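Local coordinates for salicylaldehyde dehydrogenase NahF (Pseudomonas putida, PDB 4JZ6), which probably catalyses the NAD(+)-dependent oxidation of salicylaldehyde to salicylate in naphthalene degradation, as a member of the aldehyde dehydrogenase family, at residues A89-M92 with E93-T96. Residues are numbered along the deposited sequence; the frame is centred on the assembly and turned at random.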
loop_
_atom_site.group_PDB
_atom_site.type_symbol
_atom_site.label_atom_id
_atom_site.label_comp_id
_atom_site.label_asym_id
_atom_site.label_seq_id
_atom_site.Cartn_x
_atom_site.Cartn_y
_atom_site.Cartn_z
ATOM N N ALA A 89 4.396 19.658 20.271
ATOM C CA ALA A 89 5.226 18.902 21.204
ATOM C C ALA A 89 5.425 19.663 22.505
ATOM O O ALA A 89 5.257 19.099 23.584
ATOM C CB ALA A 89 6.565 18.559 20.580
ATOM N N ASP A 90 5.775 20.943 22.406
ATOM C CA ASP A 90 5.948 21.773 23.597
ATOM C C ASP A 90 4.673 21.796 24.432
ATOM O O ASP A 90 4.715 21.663 25.660
ATOM C CB ASP A 90 6.313 23.208 23.209
ATOM C CG ASP A 90 7.709 23.324 22.629
ATOM O OD1 ASP A 90 8.542 22.429 22.888
ATOM O OD2 ASP A 90 7.972 24.325 21.928
ATOM N N VAL A 91 3.541 21.957 23.748
ATOM C CA VAL A 91 2.241 22.054 24.408
ATOM C C VAL A 91 1.835 20.740 25.076
ATOM O O VAL A 91 1.289 20.742 26.183
ATOM C CB VAL A 91 1.144 22.526 23.429
ATOM C CG1 VAL A 91 -0.234 22.447 24.071
ATOM C CG2 VAL A 91 1.430 23.936 22.974
ATOM N N MET A 92 2.107 19.621 24.413
ATOM C CA MET A 92 1.815 18.322 25.006
ATOM C C MET A 92 2.632 18.091 26.281
ATOM O O MET A 92 2.121 17.571 27.274
ATOM C CB MET A 92 2.071 17.193 24.014
ATOM C CG MET A 92 1.238 17.263 22.754
ATOM S SD MET A 92 1.209 15.662 21.924
ATOM C CE MET A 92 0.170 14.738 23.056
ATOM N N GLU A 93 3.904 18.476 26.256
ATOM C CA GLU A 93 4.758 18.293 27.424
ATOM C C GLU A 93 4.306 19.197 28.568
ATOM O O GLU A 93 4.462 18.858 29.741
ATOM C CB GLU A 93 6.229 18.533 27.069
ATOM C CG GLU A 93 6.792 17.483 26.114
ATOM C CD GLU A 93 8.217 17.773 25.673
ATOM O OE1 GLU A 93 8.671 18.926 25.826
ATOM O OE2 GLU A 93 8.884 16.844 25.167
ATOM N N SER A 94 3.722 20.339 28.222
ATOM C CA SER A 94 3.246 21.273 29.237
ATOM C C SER A 94 2.002 20.738 29.937
ATOM O O SER A 94 1.619 21.232 30.992
ATOM C CB SER A 94 2.969 22.656 28.635
ATOM O OG SER A 94 1.817 22.654 27.811
ATOM N N LYS A 95 1.379 19.723 29.350
ATOM C CA LYS A 95 0.160 19.154 29.908
ATOM C C LYS A 95 0.380 17.743 30.462
ATOM O O LYS A 95 -0.577 16.995 30.673
ATOM C CB LYS A 95 -0.954 19.160 28.858
ATOM C CG LYS A 95 -1.518 20.547 28.573
ATOM C CD LYS A 95 -2.672 20.497 27.575
ATOM C CE LYS A 95 -3.514 21.766 27.630
ATOM N NZ LYS A 95 -2.690 22.998 27.525
ATOM N N THR A 96 1.641 17.399 30.711
ATOM C CA THR A 96 2.017 16.051 31.154
ATOM C C THR A 96 1.231 15.495 32.363
ATOM O O THR A 96 0.730 14.371 32.302
ATOM C CB THR A 96 3.556 15.913 31.379
ATOM O OG1 THR A 96 4.257 16.157 30.149
ATOM C CG2 THR A 96 3.906 14.516 31.874
#
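Glu93 and Ala89, one helical turn apart, show how a helix keeps its regular bonding almost to its C-terminal end: Glu93 N donates to Ala89 O at 3.1 Å. The Glu93 side chain stays close to the same carbonyl. CB lies 3.7 Å from Ala89 O, and CG, anti to the carbonyl carbon (chi1 -67°), is brought to 3.4 Å from the same oxygen; the chain then runs out extended, and CD is already 3.9 Å from that oxygen. At the tip, OE2 forms a salt bridge with Arg126 NH1, while Arg126 NH2 binds Asp90 OD1; this shared cation probably offsets the two acids, Asp90 OD1 and Glu93 OE1 being 4.6 Å apart. In the next two residues the pattern changes. Ser94 N still bonds to Asp90 O, but Ser94 OG bends back to grip Val91 O at 2.6 Å, and Lys95 N reaches Met92 O from above the carbonyl plane, an i to i+3 bond that tightens the last turn. Thr96 OG1 donates to Glu93 O across the bend into the next helix. A valine here would probably take away the hydroxyl that Glu93 O accepts from, leaving it the weak bond from Thr96 N. Helix 78-94 thus ends between two others: Ala89, Glu93 and Thr96 touch helix 111-130, Val91 and Lys95 touch helix 195-208, where Lys95 NZ pairs with Glu207, and buried Met92 reaches both, meeting Ser121 on one and Ile201 and Cys204 on the other.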